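Local structure of Lmo1076 protein (Listeria monocytogenes serovar 1/2a, 5JQC) at residues R192-V206 with N247-F259. The protein is a putative secreted autolysin, probably a cell-wall hydrolase with amidase activity, whose three SH3-like GW modules make up this fragment. Sequence-based numbering, arbitrary orientation.
Sequences RTILNADKHGVYSGV and NGKTVGWMDYRAF
Y203 and W253 form a single antiparallel hydrogen-bonded pair, fixing the loop after strand 184-194 to strand 249-255: W253 N reaches Y203 O at 2.7 Å and Y203 N reaches W253 O at 2.9 Å, both in the carbonyl planes. Beside the pair, V202 CA makes a CA-H...O contact with W253 O; farther along, L195 N makes a weak bond to A258 O, 3.4 Å.

The rest of the contact is largely apolar. V206 sets CG2 over one face of the W253 six-membered ring, 3.4 Å from its centroid and close to the normal, a CH-pi contact; W253 CG lies anti to the carbonyl carbon (chi1 -66°), placing the indole against G205 and V206, with W241 and A234 also touching V206. Selenomethionine M254 bends at chi3 (56°) to bring CE tip to tip with I194 CD1 at 3.6 Å, while its SE meets V202 CG2. I194 also lies beside F259, and A197 CB touches A258 CB (3.7 Å).

H200 packs against D255 and A258 without a hydrogen bond across the contact, its ring nearly parallel to the D255 carboxylate (11°); its ND1 is buried with no partner in the model. D255 OD1 accepts R257 N (2.9 Å), an Asx turn, and, from the opposite face of the carboxylate, R257 NE (2.8 Å) in a salt bridge.

In this third GW module, backbone pairing thus amounts to one bridge amid largely apolar side-chain contacts, and the doubly gripped D255 probably steadies the 3-10 turn 256-258 beside H200.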
loop_
_atom_site.group_PDB
_atom_site.type_symbol
_atom_site.label_atom_id
_atom_site.label_comp_id
_atom_site.label_asym_id
_atom_site.label_seq_id
_atom_site.Cartn_x
_atom_site.Cartn_y
_atom_site.Cartn_z
ATOM N N ARG A 192 19.876 -37.323 -13.655
ATOM C CA ARG A 192 20.911 -36.929 -12.709
ATOM C C ARG A 192 20.879 -37.870 -11.515
ATOM O O ARG A 192 19.861 -38.504 -11.217
ATOM C CB ARG A 192 20.739 -35.478 -12.223
ATOM C CG ARG A 192 20.706 -34.425 -13.328
ATOM C CD ARG A 192 22.053 -34.254 -14.016
ATOM N NE ARG A 192 21.895 -33.812 -15.403
ATOM C CZ ARG A 192 21.847 -32.538 -15.797
ATOM N NH1 ARG A 192 21.943 -31.557 -14.907
ATOM N NH2 ARG A 192 21.704 -32.242 -17.086
ATOM N N THR A 193 22.017 -37.971 -10.841
ATOM C CA THR A 193 22.116 -38.728 -9.602
ATOM C C THR A 193 22.230 -37.753 -8.437
ATOM O O THR A 193 23.064 -36.839 -8.459
ATOM C CB THR A 193 23.306 -39.695 -9.631
ATOM O OG1 THR A 193 23.112 -40.657 -10.677
ATOM C CG2 THR A 193 23.436 -40.435 -8.298
ATOM N N ILE A 194 21.369 -37.928 -7.442
ATOM C CA ILE A 194 21.381 -37.082 -6.256
ATOM C C ILE A 194 22.533 -37.504 -5.353
ATOM O O ILE A 194 22.709 -38.694 -5.059
ATOM C CB ILE A 194 20.038 -37.170 -5.514
ATOM C CG1 ILE A 194 18.918 -36.540 -6.344
ATOM C CG2 ILE A 194 20.129 -36.502 -4.154
ATOM C CD1 ILE A 194 17.561 -36.705 -5.707
ATOM N N LEU A 195 23.322 -36.530 -4.909
ATOM C CA LEU A 195 24.420 -36.768 -3.981
ATOM C C LEU A 195 24.415 -35.652 -2.945
ATOM O O LEU A 195 24.394 -34.470 -3.307
ATOM C CB LEU A 195 25.769 -36.845 -4.716
ATOM C CG LEU A 195 26.018 -38.014 -5.690
ATOM C CD1 LEU A 195 27.303 -37.808 -6.498
ATOM C CD2 LEU A 195 26.048 -39.367 -4.969
ATOM N N ASN A 196 24.413 -36.040 -1.668
ATOM C CA ASN A 196 24.378 -35.143 -0.502
ATOM C C ASN A 196 23.321 -34.043 -0.674
ATOM O O ASN A 196 23.612 -32.870 -0.921
ATOM C CB ASN A 196 25.765 -34.549 -0.206
ATOM C CG ASN A 196 26.288 -34.920 1.194
ATOM O OD1 ASN A 196 25.513 -35.212 2.108
ATOM N ND2 ASN A 196 27.611 -34.901 1.358
ATOM N N ALA A 197 22.069 -34.476 -0.522
ATOM C CA ALA A 197 20.910 -33.595 -0.552
ATOM C C ALA A 197 20.284 -33.411 0.829
ATOM O O ALA A 197 19.162 -32.901 0.929
ATOM C CB ALA A 197 19.866 -34.129 -1.528
ATOM N N ASP A 198 20.980 -33.834 1.892
ATOM C CA ASP A 198 20.447 -33.675 3.245
ATOM C C ASP A 198 20.165 -32.211 3.557
ATOM O O ASP A 198 19.146 -31.885 4.180
ATOM C CB ASP A 198 21.424 -34.251 4.276
ATOM C CG ASP A 198 21.961 -35.621 3.890
ATOM O OD1 ASP A 198 22.394 -35.793 2.730
ATOM O OD2 ASP A 198 21.955 -36.525 4.755
ATOM N N LYS A 199 21.052 -31.311 3.109
ATOM C CA LYS A 199 20.950 -29.883 3.388
ATOM C C LYS A 199 19.743 -29.227 2.731
ATOM O O LYS A 199 19.368 -28.120 3.141
ATOM C CB LYS A 199 22.236 -29.155 2.945
ATOM C CG LYS A 199 22.873 -29.620 1.613
ATOM C CD LYS A 199 23.896 -28.592 1.045
ATOM C CE LYS A 199 25.122 -28.354 1.938
ATOM N NZ LYS A 199 26.302 -29.285 1.719
ATOM N N HIS A 200 19.132 -29.869 1.737
ATOM C CA HIS A 200 18.035 -29.290 0.980
ATOM C C HIS A 200 16.733 -30.022 1.274
ATOM O O HIS A 200 16.713 -31.131 1.809
ATOM C CB HIS A 200 18.347 -29.327 -0.514
ATOM C CG HIS A 200 19.658 -28.704 -0.861
ATOM N ND1 HIS A 200 20.805 -29.445 -1.046
ATOM C CD2 HIS A 200 20.009 -27.410 -1.042
ATOM C CE1 HIS A 200 21.801 -28.634 -1.353
ATOM N NE2 HIS A 200 21.349 -27.394 -1.347
ATOM N N GLY A 201 15.631 -29.371 0.920
ATOM C CA GLY A 201 14.328 -29.992 1.053
ATOM C C GLY A 201 13.584 -30.208 -0.261
ATOM O O GLY A 201 13.886 -29.596 -1.292
ATOM N N VAL A 202 12.589 -31.087 -0.211
ATOM C CA VAL A 202 11.704 -31.392 -1.325
ATOM C C VAL A 202 10.382 -30.673 -1.078
ATOM O O VAL A 202 9.776 -30.836 -0.012
ATOM C CB VAL A 202 11.487 -32.914 -1.450
ATOM C CG1 VAL A 202 10.526 -33.245 -2.583
ATOM C CG2 VAL A 202 12.817 -33.648 -1.621
ATOM N N TYR A 203 9.932 -29.891 -2.058
ATOM C CA TYR A 203 8.704 -29.115 -1.959
ATOM C C TYR A 203 7.684 -29.550 -3.006
ATOM O O TYR A 203 8.039 -29.999 -4.106
ATOM C CB TYR A 203 9.016 -27.643 -2.106
ATOM C CG TYR A 203 10.009 -27.208 -1.064
ATOM C CD1 TYR A 203 11.375 -27.299 -1.305
ATOM C CD2 TYR A 203 9.585 -26.759 0.187
ATOM C CE1 TYR A 203 12.293 -26.923 -0.341
ATOM C CE2 TYR A 203 10.502 -26.382 1.170
ATOM C CZ TYR A 203 11.850 -26.474 0.897
ATOM O OH TYR A 203 12.758 -26.119 1.856
ATOM N N SER A 204 6.401 -29.414 -2.655
ATOM C CA SER A 204 5.338 -29.766 -3.598
ATOM C C SER A 204 5.265 -28.807 -4.792
ATOM O O SER A 204 4.841 -29.210 -5.885
ATOM C CB SER A 204 3.996 -29.804 -2.877
ATOM O OG SER A 204 3.590 -28.508 -2.519
ATOM N N GLY A 205 5.624 -27.535 -4.597
ATOM C CA GLY A 205 5.730 -26.581 -5.686
ATOM C C GLY A 205 7.095 -25.912 -5.681
ATOM O O GLY A 205 7.941 -26.198 -4.832
ATOM N N VAL A 206 7.306 -25.029 -6.661
ATOM C CA VAL A 206 8.546 -24.259 -6.676
ATOM C C VAL A 206 8.642 -23.483 -5.375
ATOM O O VAL A 206 7.649 -22.908 -4.915
ATOM C CB VAL A 206 8.593 -23.322 -7.888
ATOM C CG1 VAL A 206 9.842 -22.457 -7.850
ATOM C CG2 VAL A 206 8.508 -24.122 -9.220
ATOM N N ASN A 247 11.167 -43.790 -9.921
ATOM C CA ASN A 247 10.203 -44.812 -10.345
ATOM C C ASN A 247 9.169 -44.234 -11.311
ATOM O O ASN A 247 8.003 -44.649 -11.307
ATOM C CB ASN A 247 9.496 -45.474 -9.149
ATOM C CG ASN A 247 10.470 -46.080 -8.144
ATOM O OD1 ASN A 247 11.613 -46.404 -8.478
ATOM N ND2 ASN A 247 10.014 -46.240 -6.899
ATOM N N GLY A 248 9.584 -43.247 -12.114
ATOM C CA GLY A 248 8.707 -42.624 -13.079
ATOM C C GLY A 248 7.578 -41.790 -12.509
ATOM O O GLY A 248 6.720 -41.343 -13.275
ATOM N N LYS A 249 7.534 -41.566 -11.196
ATOM C CA LYS A 249 6.508 -40.720 -10.600
ATOM C C LYS A 249 7.150 -39.467 -10.017
ATOM O O LYS A 249 8.258 -39.514 -9.468
ATOM C CB LYS A 249 5.696 -41.475 -9.528
ATOM C CG LYS A 249 6.505 -42.119 -8.411
ATOM C CD LYS A 249 5.597 -42.680 -7.303
ATOM C CE LYS A 249 4.984 -44.026 -7.678
ATOM N NZ LYS A 249 5.988 -45.128 -7.630
ATOM N N THR A 250 6.450 -38.343 -10.166
ATOM C CA THR A 250 6.962 -37.061 -9.704
ATOM C C THR A 250 7.050 -37.035 -8.187
ATOM O O THR A 250 6.056 -37.264 -7.490
ATOM C CB THR A 250 6.068 -35.919 -10.177
ATOM O OG1 THR A 250 6.122 -35.832 -11.607
ATOM C CG2 THR A 250 6.527 -34.593 -9.555
ATOM N N VAL A 251 8.244 -36.744 -7.683
ATOM C CA VAL A 251 8.462 -36.588 -6.250
ATOM C C VAL A 251 8.074 -35.177 -5.820
ATOM O O VAL A 251 7.146 -34.978 -5.024
ATOM C CB VAL A 251 9.928 -36.901 -5.913
ATOM C CG1 VAL A 251 10.195 -36.712 -4.444
ATOM C CG2 VAL A 251 10.271 -38.320 -6.361
ATOM N N GLY A 252 8.779 -34.189 -6.360
ATOM C CA GLY A 252 8.581 -32.809 -5.959
ATOM C C GLY A 252 9.684 -31.947 -6.544
ATOM O O GLY A 252 10.348 -32.344 -7.506
ATOM N N TRP A 253 9.875 -30.770 -5.951
ATOM C CA TRP A 253 10.887 -29.823 -6.409
ATOM C C TRP A 253 12.050 -29.761 -5.423
ATOM O O TRP A 253 11.860 -29.855 -4.207
ATOM C CB TRP A 253 10.295 -28.425 -6.572
ATOM C CG TRP A 253 9.254 -28.261 -7.651
ATOM C CD1 TRP A 253 7.915 -28.541 -7.556
ATOM C CD2 TRP A 253 9.457 -27.706 -8.964
ATOM N NE1 TRP A 253 7.282 -28.216 -8.741
ATOM C CE2 TRP A 253 8.207 -27.701 -9.617
ATOM C CE3 TRP A 253 10.580 -27.228 -9.653
ATOM C CZ2 TRP A 253 8.053 -27.244 -10.940
ATOM C CZ3 TRP A 253 10.422 -26.774 -10.959
ATOM C CH2 TRP A 253 9.170 -26.777 -11.583
HETATM N N MSE A 254 13.261 -29.583 -5.945
HETATM C CA MSE A 254 14.410 -29.437 -5.050
HETATM C C MSE A 254 15.480 -28.561 -5.655
HETATM O O MSE A 254 15.632 -28.514 -6.875
HETATM C CB MSE A 254 15.004 -30.802 -4.687
HETATM C CG MSE A 254 16.032 -30.753 -3.558
HETATM SE SE MSE A 254 16.262 -32.519 -2.777
HETATM C CE MSE A 254 16.744 -33.467 -4.411
ATOM N N ASP A 255 16.202 -27.862 -4.782
ATOM C CA ASP A 255 17.284 -26.989 -5.206
ATOM C C ASP A 255 18.220 -27.719 -6.159
ATOM O O ASP A 255 18.511 -28.904 -5.979
ATOM C CB ASP A 255 18.057 -26.496 -3.983
ATOM C CG ASP A 255 19.047 -25.409 -4.328
ATOM O OD1 ASP A 255 20.159 -25.755 -4.785
ATOM O OD2 ASP A 255 18.711 -24.215 -4.155
ATOM N N TYR A 256 18.704 -26.996 -7.174
ATOM C CA TYR A 256 19.485 -27.640 -8.228
ATOM C C TYR A 256 20.818 -28.179 -7.713
ATOM O O TYR A 256 21.378 -29.110 -8.308
ATOM C CB TYR A 256 19.734 -26.670 -9.384
ATOM C CG TYR A 256 20.869 -25.731 -9.101
ATOM C CD1 TYR A 256 20.683 -24.633 -8.277
ATOM C CD2 TYR A 256 22.134 -25.950 -9.640
ATOM C CE1 TYR A 256 21.720 -23.764 -8.001
ATOM C CE2 TYR A 256 23.183 -25.088 -9.372
ATOM C CZ TYR A 256 22.969 -23.991 -8.549
ATOM O OH TYR A 256 23.998 -23.116 -8.260
ATOM N N ARG A 257 21.349 -27.614 -6.628
ATOM C CA ARG A 257 22.634 -28.085 -6.119
ATOM C C ARG A 257 22.556 -29.501 -5.561
ATOM O O ARG A 257 23.592 -30.163 -5.444
ATOM C CB ARG A 257 23.168 -27.121 -5.058
ATOM C CG ARG A 257 23.500 -25.745 -5.612
ATOM C CD ARG A 257 23.655 -24.724 -4.501
ATOM N NE ARG A 257 22.464 -24.604 -3.651
ATOM C CZ ARG A 257 22.258 -23.615 -2.778
ATOM N NH1 ARG A 257 23.159 -22.650 -2.640
ATOM N NH2 ARG A 257 21.148 -23.582 -2.044
ATOM N N ALA A 258 21.359 -29.988 -5.231
ATOM C CA ALA A 258 21.226 -31.356 -4.745
ATOM C C ALA A 258 21.537 -32.398 -5.817
ATOM O O ALA A 258 21.697 -33.577 -5.479
ATOM C CB ALA A 258 19.816 -31.583 -4.192
ATOM N N PHE A 259 21.638 -31.987 -7.082
ATOM C CA PHE A 259 21.822 -32.893 -8.218
ATOM C C PHE A 259 23.254 -32.815 -8.757
ATOM O O PHE A 259 23.478 -32.736 -9.968
ATOM C CB PHE A 259 20.813 -32.562 -9.335
ATOM C CG PHE A 259 19.366 -32.617 -8.894
ATOM C CD1 PHE A 259 18.756 -31.518 -8.313
ATOM C CD2 PHE A 259 18.614 -33.770 -9.062
ATOM C CE1 PHE A 259 17.428 -31.572 -7.896
ATOM C CE2 PHE A 259 17.288 -33.822 -8.656
ATOM C CZ PHE A 259 16.697 -32.722 -8.075
#